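Prolyl-ACP dehydrogenase (PDB 4IRN) oxidises a prolyl group carried on an acyl carrier protein, using FAD, in the biosynthesis of the cyanotoxin anatoxin-a. Local coordinates at residues W129-P134 and W156-A161; L202-A207 and L218-I223; T103-L108 and R280-A285. All coordinates share one frame; numbering follows the deposited sequence.

Contact 1: residues W129-P134 and W156-A161; sequences WACEMP and WIASHA. With FAD (flavin-adenine dinucleotide), chain I.
The imidazole of H160 meets A130 off-centre on one face: the A130 methyl CB lies 4.2 Å from the ring centroid and 30° off the ring normal, a CH-pi contact. The carbonyl oxygen of the same alanine comes in obliquely, A130 O to H160 CD2 at 3.3 Å, while N3 of the flavin lies at the ring's edge, near its plane. A second ring, that of F206, also meets the imidazole. The torsion chi1 of H160 (174°) sets CG anti to the backbone N, and the ring thereby reaches the backbone and methyl of A130. Strand alternation does the rest: A158 and H160 point at the helix, whereas S159 points away and gives its hydroxyl to a hydrogen bond with T195 O. C131 fills the step between the two inward residues. Its CB touches A158 CB at 3.5 Å, and its SG lies over the strand backbone, 3.5 Å from S159 C and 3.8 Å from H160 CB. No hydrogen bond crosses between the segments, whose axes pass 7.4 Å apart and nearly perpendicular. The carbonyl of H160 accepts a hydrogen bond from FAD N3 (2.6 Å, 159°). Helix packed across an edge strand, with the flavin gripped through that strand's main chain, is the junction of N-terminal helical and middle beta domains in the acyl-CoA dehydrogenase fold.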
loop_
_atom_site.group_PDB
_atom_site.type_symbol
_atom_site.label_atom_id
_atom_site.label_comp_id
_atom_site.label_asym_id
_atom_site.label_seq_id
_atom_site.Cartn_x
_atom_site.Cartn_y
_atom_site.Cartn_z
ATOM N N TRP A 129 -0.255 -30.625 -12.753
ATOM C CA TRP A 129 -0.956 -30.451 -11.478
ATOM C C TRP A 129 -2.465 -30.608 -11.469
ATOM O O TRP A 129 -2.991 -31.148 -10.492
ATOM C CB TRP A 129 -0.505 -29.178 -10.743
ATOM C CG TRP A 129 0.986 -28.982 -10.737
ATOM C CD1 TRP A 129 1.689 -28.051 -11.439
ATOM C CD2 TRP A 129 1.957 -29.790 -10.060
ATOM N NE1 TRP A 129 3.034 -28.205 -11.216
ATOM C CE2 TRP A 129 3.229 -29.273 -10.380
ATOM C CE3 TRP A 129 1.877 -30.896 -9.190
ATOM C CZ2 TRP A 129 4.414 -29.819 -9.862
ATOM C CZ3 TRP A 129 3.051 -31.447 -8.690
ATOM C CH2 TRP A 129 4.301 -30.912 -9.028
ATOM N N ALA A 130 -3.166 -30.147 -12.521
ATOM C CA ALA A 130 -4.626 -30.237 -12.567
ATOM C C ALA A 130 -5.179 -31.482 -13.274
ATOM O O ALA A 130 -6.390 -31.733 -13.197
ATOM C CB ALA A 130 -5.217 -28.971 -13.167
ATOM N N CYS A 131 -4.311 -32.256 -13.955
ATOM C CA CYS A 131 -4.738 -33.437 -14.693
ATOM C C CYS A 131 -4.021 -34.719 -14.283
ATOM O O CYS A 131 -4.695 -35.675 -13.894
ATOM C CB CYS A 131 -4.641 -33.193 -16.193
ATOM S SG CYS A 131 -5.472 -31.686 -16.750
ATOM N N GLU A 132 -2.672 -34.752 -14.381
ATOM C CA GLU A 132 -1.876 -35.935 -14.026
ATOM C C GLU A 132 -1.979 -36.283 -12.540
ATOM O O GLU A 132 -2.144 -37.460 -12.211
ATOM C CB GLU A 132 -0.398 -35.778 -14.426
ATOM C CG GLU A 132 -0.106 -35.779 -15.920
ATOM C CD GLU A 132 1.364 -35.699 -16.288
ATOM O OE1 GLU A 132 2.167 -35.226 -15.458
ATOM O OE2 GLU A 132 1.713 -36.079 -17.424
ATOM N N MET A 133 -1.864 -35.269 -11.652
ATOM C CA MET A 133 -1.938 -35.452 -10.197
ATOM C C MET A 133 -3.268 -36.038 -9.670
ATOM O O MET A 133 -3.198 -37.059 -8.981
ATOM C CB MET A 133 -1.531 -34.191 -9.431
ATOM C CG MET A 133 -0.041 -33.912 -9.441
ATOM S SD MET A 133 1.064 -35.287 -9.027
ATOM C CE MET A 133 0.486 -35.745 -7.397
ATOM N N PRO A 134 -4.475 -35.476 -9.985
ATOM C CA PRO A 134 -5.720 -36.118 -9.517
ATOM C C PRO A 134 -5.895 -37.555 -10.043
ATOM O O PRO A 134 -6.446 -38.395 -9.324
ATOM C CB PRO A 134 -6.820 -35.191 -10.038
ATOM C CG PRO A 134 -6.206 -34.455 -11.158
ATOM C CD PRO A 134 -4.772 -34.275 -10.791
ATOM N N TRP A 156 0.599 -37.042 -25.270
ATOM C CA TRP A 156 -0.791 -36.766 -24.978
ATOM C C TRP A 156 -0.853 -35.549 -24.075
ATOM O O TRP A 156 -0.052 -35.431 -23.141
ATOM C CB TRP A 156 -1.459 -37.977 -24.317
ATOM C CG TRP A 156 -2.160 -38.901 -25.276
ATOM C CD1 TRP A 156 -1.677 -39.388 -26.456
ATOM C CD2 TRP A 156 -3.451 -39.495 -25.096
ATOM N NE1 TRP A 156 -2.611 -40.206 -27.048
ATOM C CE2 TRP A 156 -3.709 -40.292 -26.233
ATOM C CE3 TRP A 156 -4.431 -39.411 -24.090
ATOM C CZ2 TRP A 156 -4.900 -41.014 -26.387
ATOM C CZ3 TRP A 156 -5.614 -40.124 -24.245
ATOM C CH2 TRP A 156 -5.834 -40.919 -25.376
ATOM N N ILE A 157 -1.766 -34.623 -24.393
ATOM C CA ILE A 157 -1.965 -33.408 -23.620
ATOM C C ILE A 157 -3.305 -33.494 -22.906
ATOM O O ILE A 157 -4.256 -34.078 -23.430
ATOM C CB ILE A 157 -1.805 -32.152 -24.518
ATOM C CG1 ILE A 157 -0.347 -32.013 -24.966
ATOM C CG2 ILE A 157 -2.253 -30.873 -23.831
ATOM C CD1 ILE A 157 -0.144 -31.951 -26.420
ATOM N N ALA A 158 -3.359 -32.974 -21.682
ATOM C CA ALA A 158 -4.582 -33.014 -20.902
ATOM C C ALA A 158 -5.108 -31.620 -20.541
ATOM O O ALA A 158 -4.337 -30.663 -20.427
ATOM C CB ALA A 158 -4.399 -33.873 -19.660
ATOM N N SER A 159 -6.438 -31.522 -20.410
ATOM C CA SER A 159 -7.170 -30.322 -20.056
ATOM C C SER A 159 -8.026 -30.599 -18.836
ATOM O O SER A 159 -8.486 -31.727 -18.634
ATOM C CB SER A 159 -8.047 -29.864 -21.215
ATOM O OG SER A 159 -7.277 -29.195 -22.197
ATOM N N HIS A 160 -8.211 -29.568 -18.013
ATOM C CA HIS A 160 -9.013 -29.603 -16.805
ATOM C C HIS A 160 -10.176 -28.642 -17.058
ATOM O O HIS A 160 -9.956 -27.435 -17.164
ATOM C CB HIS A 160 -8.147 -29.189 -15.596
ATOM C CG HIS A 160 -8.882 -29.050 -14.294
ATOM N ND1 HIS A 160 -9.421 -27.825 -13.914
ATOM C CD2 HIS A 160 -9.143 -29.956 -13.334
ATOM C CE1 HIS A 160 -9.977 -28.032 -12.735
ATOM N NE2 HIS A 160 -9.841 -29.295 -12.349
ATOM N N ALA A 161 -11.397 -29.186 -17.256
ATOM C CA ALA A 161 -12.600 -28.388 -17.515
ATOM C C ALA A 161 -13.580 -28.491 -16.356
ATOM O O ALA A 161 -14.287 -29.494 -16.208
ATOM C CB ALA A 161 -13.258 -28.808 -18.818
HETATM P PA FAD I . -16.230 -14.682 -11.021
HETATM O O1A FAD I . -16.051 -15.980 -10.337
HETATM O O2A FAD I . -17.395 -14.414 -11.960
HETATM O O5B FAD I . -16.361 -13.531 -9.949
HETATM C C5B FAD I . -16.419 -12.159 -10.370
HETATM C C4B FAD I . -15.618 -11.336 -9.398
HETATM O O4B FAD I . -16.287 -11.315 -8.127
HETATM C C3B FAD I . -14.183 -11.813 -9.167
HETATM O O3B FAD I . -13.279 -10.789 -9.555
HETATM C C2B FAD I . -14.089 -12.154 -7.671
HETATM O O2B FAD I . -13.034 -11.418 -7.072
HETATM C C1B FAD I . -15.409 -11.663 -7.073
HETATM N N9A FAD I . -16.074 -12.637 -6.206
HETATM C C8A FAD I . -16.825 -13.712 -6.602
HETATM N N7A FAD I . -17.256 -14.455 -5.611
HETATM C C5A FAD I . -16.758 -13.829 -4.483
HETATM C C6A FAD I . -16.851 -14.129 -3.102
HETATM N N6A FAD I . -17.516 -15.177 -2.610
HETATM N N1A FAD I . -16.219 -13.306 -2.236
HETATM C C2A FAD I . -15.557 -12.252 -2.721
HETATM N N3A FAD I . -15.415 -11.865 -3.992
HETATM C C4A FAD I . -16.031 -12.698 -4.833
HETATM N N1 FAD I . -10.961 -23.005 -15.329
HETATM C C2 FAD I . -11.006 -24.364 -15.543
HETATM O O2 FAD I . -11.892 -25.052 -15.037
HETATM N N3 FAD I . -10.059 -24.978 -16.360
HETATM C C4 FAD I . -9.032 -24.339 -17.012
HETATM O O4 FAD I . -8.254 -24.986 -17.712
HETATM C C4X FAD I . -8.984 -22.892 -16.794
HETATM N N5 FAD I . -8.051 -22.203 -17.411
HETATM C C5X FAD I . -8.056 -20.817 -17.248
HETATM C C6 FAD I . -7.067 -20.071 -17.897
HETATM C C7 FAD I . -7.000 -18.689 -17.764
HETATM C C7M FAD I . -5.864 -17.932 -18.403
HETATM C C8 FAD I . -7.964 -18.024 -16.975
HETATM C C8M FAD I . -7.935 -16.529 -16.789
HETATM C C9 FAD I . -8.958 -18.760 -16.344
HETATM C C9A FAD I . -9.024 -20.146 -16.454
HETATM N N10 FAD I . -10.019 -20.930 -15.804
HETATM C C10 FAD I . -10.015 -22.295 -15.937
HETATM C "C1'" FAD I . -11.100 -20.245 -15.061
HETATM C "C2'" FAD I . -10.523 -19.527 -13.849
HETATM O "O2'" FAD I . -10.247 -20.433 -12.784
HETATM C "C3'" FAD I . -11.448 -18.392 -13.409
HETATM O "O3'" FAD I . -10.793 -17.144 -13.623
HETATM C "C4'" FAD I . -11.914 -18.480 -11.955
HETATM O "O4'" FAD I . -12.619 -19.706 -11.743
HETATM C "C5'" FAD I . -12.718 -17.271 -11.511
HETATM O "O5'" FAD I . -13.975 -17.218 -12.205
HETATM P P FAD I . -14.438 -15.854 -12.919
HETATM O O1P FAD I . -13.302 -15.162 -13.573
HETATM O O2P FAD I . -15.567 -16.455 -13.720
HETATM O O3P FAD I . -14.933 -14.653 -11.983
#

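Contact 2: residues L202-A207 and L218-I223; sequences LFIIFA and LTTFMI
An antiparallel beta hairpin is formed by L202-A207 and L218-I223, whose short axes lie 4.7 Å apart with their directions at 158°. Six backbone hydrogen bonds join them in three reciprocal pairs, F203 with I223, I205 with F221 and A207 with T219; examples are F203 N to I223 O at 2.8 Å and T219 N to A207 O at 2.7 Å. The intervening couples, I204 with M222 and F206 with T220, are non-hydrogen-bonded pairs, and their side chains share one face. There T220 CG2 sits over the F206 ring, 4.1 Å from its centroid and 14° off the normal. Chi1 of T220 (-40°) places this methyl anti to the backbone N. The same methyl also meets I204 CG2 at 3.7 Å, while I204 CD1 runs beside M222 CG at 3.7 Å, the two chains pointing the same way. The hairpin makes up the centre of the four-stranded mixed sheet of the middle domain, between strands 158-161 and 261-262. Its opposite face, bearing F203, I205, A207, T219, F221 and I223, packs on strand 184-191 (I205, A207, F221, I223) and strand 249-257 (I205, F221, I223) of the second sheet. On that face A207 CB lies at the edge of the F221 ring, near its plane, 4.0 Å from CE2, and I205 CD1 crosses to I223 CD1 at 4.1 Å. The F206 ring also meets F272 edge-to-face.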
loop_
_atom_site.group_PDB
_atom_site.type_symbol
_atom_site.label_atom_id
_atom_site.label_comp_id
_atom_site.label_asym_id
_atom_site.label_seq_id
_atom_site.Cartn_x
_atom_site.Cartn_y
_atom_site.Cartn_z
ATOM N N LEU A 202 -6.934 -35.826 -23.787
ATOM C CA LEU A 202 -7.772 -36.267 -22.669
ATOM C C LEU A 202 -8.323 -35.063 -21.883
ATOM O O LEU A 202 -7.585 -34.115 -21.586
ATOM C CB LEU A 202 -7.005 -37.243 -21.747
ATOM C CG LEU A 202 -7.802 -37.955 -20.633
ATOM C CD1 LEU A 202 -8.758 -39.029 -21.206
ATOM C CD2 LEU A 202 -6.866 -38.583 -19.620
ATOM N N PHE A 203 -9.625 -35.111 -21.562
ATOM C CA PHE A 203 -10.320 -34.050 -20.854
ATOM C C PHE A 203 -10.775 -34.500 -19.474
ATOM O O PHE A 203 -11.475 -35.503 -19.356
ATOM C CB PHE A 203 -11.514 -33.555 -21.688
ATOM C CG PHE A 203 -11.124 -32.799 -22.939
ATOM C CD1 PHE A 203 -10.865 -33.474 -24.128
ATOM C CD2 PHE A 203 -11.043 -31.408 -22.936
ATOM C CE1 PHE A 203 -10.506 -32.770 -25.285
ATOM C CE2 PHE A 203 -10.682 -30.707 -24.096
ATOM C CZ PHE A 203 -10.419 -31.393 -25.261
ATOM N N ILE A 204 -10.354 -33.772 -18.428
ATOM C CA ILE A 204 -10.760 -34.028 -17.043
ATOM C C ILE A 204 -11.963 -33.099 -16.789
ATOM O O ILE A 204 -11.794 -31.888 -16.653
ATOM C CB ILE A 204 -9.589 -33.838 -16.026
ATOM C CG1 ILE A 204 -8.309 -34.651 -16.403
ATOM C CG2 ILE A 204 -10.019 -34.079 -14.576
ATOM C CD1 ILE A 204 -8.441 -36.185 -16.541
ATOM N N ILE A 205 -13.161 -33.663 -16.783
ATOM C CA ILE A 205 -14.415 -32.921 -16.668
ATOM C C ILE A 205 -15.139 -33.106 -15.341
ATOM O O ILE A 205 -15.362 -34.226 -14.903
ATOM C CB ILE A 205 -15.317 -33.196 -17.906
ATOM C CG1 ILE A 205 -14.487 -33.035 -19.208
ATOM C CG2 ILE A 205 -16.606 -32.383 -17.878
ATOM C CD1 ILE A 205 -15.154 -32.570 -20.451
ATOM N N PHE A 206 -15.533 -31.980 -14.729
ATOM C CA PHE A 206 -16.267 -31.924 -13.465
ATOM C C PHE A 206 -17.739 -31.707 -13.761
ATOM O O PHE A 206 -18.112 -30.669 -14.294
ATOM C CB PHE A 206 -15.669 -30.851 -12.531
ATOM C CG PHE A 206 -14.353 -31.304 -11.938
ATOM C CD1 PHE A 206 -13.152 -31.099 -12.618
ATOM C CD2 PHE A 206 -14.313 -31.951 -10.711
ATOM C CE1 PHE A 206 -11.938 -31.559 -12.086
ATOM C CE2 PHE A 206 -13.096 -32.394 -10.172
ATOM C CZ PHE A 206 -11.916 -32.193 -10.862
ATOM N N ALA A 207 -18.561 -32.719 -13.484
ATOM C CA ALA A 207 -20.007 -32.715 -13.742
ATOM C C ALA A 207 -20.814 -33.122 -12.494
ATOM O O ALA A 207 -20.227 -33.411 -11.453
ATOM C CB ALA A 207 -20.325 -33.651 -14.910
ATOM N N LEU A 218 -21.336 -33.822 -7.196
ATOM C CA LEU A 218 -20.165 -33.587 -8.048
ATOM C C LEU A 218 -19.387 -34.868 -8.366
ATOM O O LEU A 218 -19.044 -35.614 -7.455
ATOM C CB LEU A 218 -19.238 -32.538 -7.398
ATOM C CG LEU A 218 -19.469 -31.069 -7.784
ATOM C CD1 LEU A 218 -20.679 -30.515 -7.115
ATOM C CD2 LEU A 218 -18.307 -30.214 -7.367
ATOM N N THR A 219 -19.125 -35.130 -9.661
ATOM C CA THR A 219 -18.418 -36.325 -10.143
ATOM C C THR A 219 -17.475 -35.944 -11.304
ATOM O O THR A 219 -17.814 -35.070 -12.102
ATOM C CB THR A 219 -19.447 -37.430 -10.510
ATOM O OG1 THR A 219 -20.423 -37.557 -9.468
ATOM C CG2 THR A 219 -18.802 -38.786 -10.746
ATOM N N THR A 220 -16.292 -36.602 -11.388
ATOM C CA THR A 220 -15.268 -36.373 -12.421
ATOM C C THR A 220 -15.282 -37.472 -13.493
ATOM O O THR A 220 -15.437 -38.652 -13.166
ATOM C CB THR A 220 -13.890 -36.219 -11.778
ATOM O OG1 THR A 220 -14.007 -35.450 -10.579
ATOM C CG2 THR A 220 -12.863 -35.586 -12.718
ATOM N N PHE A 221 -15.102 -37.075 -14.775
ATOM C CA PHE A 221 -15.082 -37.969 -15.941
ATOM C C PHE A 221 -13.895 -37.670 -16.852
ATOM O O PHE A 221 -13.517 -36.504 -17.021
ATOM C CB PHE A 221 -16.395 -37.861 -16.731
ATOM C CG PHE A 221 -17.620 -38.197 -15.917
ATOM C CD1 PHE A 221 -18.064 -39.513 -15.809
ATOM C CD2 PHE A 221 -18.328 -37.202 -15.252
ATOM C CE1 PHE A 221 -19.183 -39.829 -15.033
ATOM C CE2 PHE A 221 -19.438 -37.520 -14.463
ATOM C CZ PHE A 221 -19.865 -38.831 -14.367
ATOM N N MET A 222 -13.295 -38.731 -17.427
ATOM C CA MET A 222 -12.155 -38.621 -18.344
ATOM C C MET A 222 -12.632 -38.934 -19.745
ATOM O O MET A 222 -12.971 -40.077 -20.045
ATOM C CB MET A 222 -11.004 -39.548 -17.931
ATOM C CG MET A 222 -10.484 -39.264 -16.542
ATOM S SD MET A 222 -9.168 -40.351 -15.999
ATOM C CE MET A 222 -10.082 -41.829 -15.688
ATOM N N ILE A 223 -12.728 -37.897 -20.582
ATOM C CA ILE A 223 -13.220 -38.037 -21.941
ATOM C C ILE A 223 -12.094 -37.794 -22.933
ATOM O O ILE A 223 -11.445 -36.744 -22.881
ATOM C CB ILE A 223 -14.480 -37.150 -22.172
ATOM C CG1 ILE A 223 -15.595 -37.464 -21.121
ATOM C CG2 ILE A 223 -15.034 -37.316 -23.589
ATOM C CD1 ILE A 223 -16.629 -36.366 -20.882
#

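Contact 3: residues T103-L108 and R280-A285; sequences TTAYAL and RGFILA
With chi1 at -69°, L108 swings CG anti to its carbonyl carbon, and chi2 of 168° extends the branch, so that CD1 reaches the 280-285 segment beside A285 and F282. Chi1 of F282 (-53°) in turn brings its ring toward A105, one helical turn before L108. The contact is closest at the two beta carbons, L108 CB to A285 CB at 3.8 Å, and L108 CD1 backs this up at 3.9 Å from the same methyl. Here the main chains also approach most nearly, the CA atoms of L108 and A285 being 5.8 Å apart. Further from this point the fit is looser: L108 CD1 is 4.2 Å from the carbonyl F282 O, and A105 CB meets F282 CE1 obliquely at 4.5 Å. No hydrogen bond links the segments, which bury 175 Å² between them through contacts of carbon with carbon or with carbonyl oxygen. A type I turn from F282 to A285, closed by a weak bond from A285 N to F282 O at 3.3 Å, puts the ring and the methyl on the same side toward helix 101-114. This places a piece of the N-terminal helical domain against the C-terminal one. Around it, helix 118-138 covers L108 and F282 through W129, and helix 316-344 touches F282 through V339 and A340 and A285 through L336.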
loop_
_atom_site.group_PDB
_atom_site.type_symbol
_atom_site.label_atom_id
_atom_site.label_comp_id
_atom_site.label_asym_id
_atom_site.label_seq_id
_atom_site.Cartn_x
_atom_site.Cartn_y
_atom_site.Cartn_z
ATOM N N THR A 103 12.434 -31.141 -4.812
ATOM C CA THR A 103 13.320 -31.140 -5.977
ATOM C C THR A 103 12.536 -30.658 -7.200
ATOM O O THR A 103 13.060 -29.857 -7.971
ATOM C CB THR A 103 13.966 -32.523 -6.181
ATOM O OG1 THR A 103 14.644 -32.900 -4.983
ATOM C CG2 THR A 103 14.956 -32.550 -7.351
ATOM N N THR A 104 11.281 -31.139 -7.362
ATOM C CA THR A 104 10.375 -30.777 -8.463
ATOM C C THR A 104 10.140 -29.252 -8.477
ATOM O O THR A 104 10.288 -28.635 -9.530
ATOM C CB THR A 104 9.066 -31.598 -8.387
ATOM O OG1 THR A 104 9.362 -32.978 -8.192
ATOM C CG2 THR A 104 8.193 -31.440 -9.616
ATOM N N ALA A 105 9.841 -28.653 -7.298
ATOM C CA ALA A 105 9.606 -27.217 -7.125
ATOM C C ALA A 105 10.862 -26.397 -7.428
ATOM O O ALA A 105 10.777 -25.366 -8.099
ATOM C CB ALA A 105 9.111 -26.930 -5.712
ATOM N N TYR A 106 12.029 -26.876 -6.956
ATOM C CA TYR A 106 13.335 -26.249 -7.180
ATOM C C TYR A 106 13.690 -26.234 -8.679
ATOM O O TYR A 106 14.132 -25.206 -9.194
ATOM C CB TYR A 106 14.413 -26.984 -6.366
ATOM C CG TYR A 106 15.720 -26.233 -6.214
ATOM C CD1 TYR A 106 15.748 -24.928 -5.720
ATOM C CD2 TYR A 106 16.939 -26.857 -6.474
ATOM C CE1 TYR A 106 16.954 -24.256 -5.525
ATOM C CE2 TYR A 106 18.151 -26.190 -6.294
ATOM C CZ TYR A 106 18.154 -24.893 -5.814
ATOM O OH TYR A 106 19.344 -24.234 -5.639
ATOM N N ALA A 107 13.451 -27.371 -9.377
ATOM C CA ALA A 107 13.689 -27.551 -10.810
ATOM C C ALA A 107 12.718 -26.690 -11.624
ATOM O O ALA A 107 13.132 -26.129 -12.640
ATOM C CB ALA A 107 13.546 -29.019 -11.190
ATOM N N LEU A 108 11.454 -26.542 -11.150
ATOM C CA LEU A 108 10.437 -25.687 -11.795
ATOM C C LEU A 108 10.836 -24.212 -11.687
ATOM O O LEU A 108 10.627 -23.448 -12.634
ATOM C CB LEU A 108 9.025 -25.878 -11.204
ATOM C CG LEU A 108 8.290 -27.196 -11.458
ATOM C CD1 LEU A 108 7.074 -27.310 -10.570
ATOM C CD2 LEU A 108 7.894 -27.359 -12.910
ATOM N N ARG A 280 -2.733 -24.549 -7.028
ATOM C CA ARG A 280 -2.426 -23.305 -6.310
ATOM C C ARG A 280 -0.997 -23.229 -5.800
ATOM O O ARG A 280 -0.355 -22.191 -5.947
ATOM C CB ARG A 280 -3.425 -23.052 -5.162
ATOM C CG ARG A 280 -4.803 -22.655 -5.647
ATOM C CD ARG A 280 -5.821 -22.710 -4.539
ATOM N NE ARG A 280 -7.161 -22.401 -5.039
ATOM C CZ ARG A 280 -8.238 -22.273 -4.273
ATOM N NH1 ARG A 280 -8.149 -22.425 -2.959
ATOM N NH2 ARG A 280 -9.410 -21.973 -4.812
ATOM N N GLY A 281 -0.506 -24.332 -5.247
ATOM C CA GLY A 281 0.832 -24.394 -4.682
ATOM C C GLY A 281 1.979 -24.530 -5.664
ATOM O O GLY A 281 3.098 -24.133 -5.336
ATOM N N PHE A 282 1.738 -25.118 -6.863
ATOM C CA PHE A 282 2.816 -25.385 -7.814
ATOM C C PHE A 282 2.760 -24.769 -9.212
ATOM O O PHE A 282 3.775 -24.800 -9.915
ATOM C CB PHE A 282 3.152 -26.887 -7.832
ATOM C CG PHE A 282 3.429 -27.414 -6.443
ATOM C CD1 PHE A 282 4.609 -27.097 -5.785
ATOM C CD2 PHE A 282 2.476 -28.159 -5.762
ATOM C CE1 PHE A 282 4.832 -27.526 -4.485
ATOM C CE2 PHE A 282 2.707 -28.593 -4.463
ATOM C CZ PHE A 282 3.882 -28.270 -3.834
ATOM N N ILE A 283 1.610 -24.195 -9.616
ATOM C CA ILE A 283 1.478 -23.539 -10.924
ATOM C C ILE A 283 2.390 -22.294 -11.027
ATOM O O ILE A 283 2.819 -21.941 -12.126
ATOM C CB ILE A 283 -0.012 -23.247 -11.291
ATOM C CG1 ILE A 283 -0.224 -23.142 -12.809
ATOM C CG2 ILE A 283 -0.594 -22.027 -10.544
ATOM C CD1 ILE A 283 -1.490 -23.821 -13.311
ATOM N N LEU A 284 2.697 -21.659 -9.879
ATOM C CA LEU A 284 3.506 -20.444 -9.793
ATOM C C LEU A 284 4.945 -20.683 -9.326
ATOM O O LEU A 284 5.655 -19.722 -9.027
ATOM C CB LEU A 284 2.790 -19.382 -8.923
ATOM C CG LEU A 284 1.483 -18.783 -9.469
ATOM C CD1 LEU A 284 0.928 -17.747 -8.512
ATOM C CD2 LEU A 284 1.683 -18.159 -10.838
ATOM N N ALA A 285 5.384 -21.958 -9.289
ATOM C CA ALA A 285 6.740 -22.338 -8.896
ATOM C C ALA A 285 7.747 -21.723 -9.871
ATOM O O ALA A 285 8.767 -21.178 -9.440
ATOM C CB ALA A 285 6.878 -23.852 -8.882
#

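Contacts 1 and 2, with centres 10 Å apart, are continuous through one sheet: strand 158-161 runs parallel to strand 202-208, with probable hydrogen bonds S159 O to I204 N and A161 N to I204 O, both 2.8 Å. The hairpin of contact 2 thus continues the sheet whose edge strand holds the flavin in contact 1; the side chain of F206 lies about 7 Å from FAD. Contact 3, centred 16 Å from contact 1, meets it through W129, whose CE2 is 3.5 Å from F282 CB and whose CZ2 is 3.7 Å from L108 CD1. Contacts 2 and 3 do not touch, their nearest atoms about 12 Å apart. In sequence, contact 3 encloses both others.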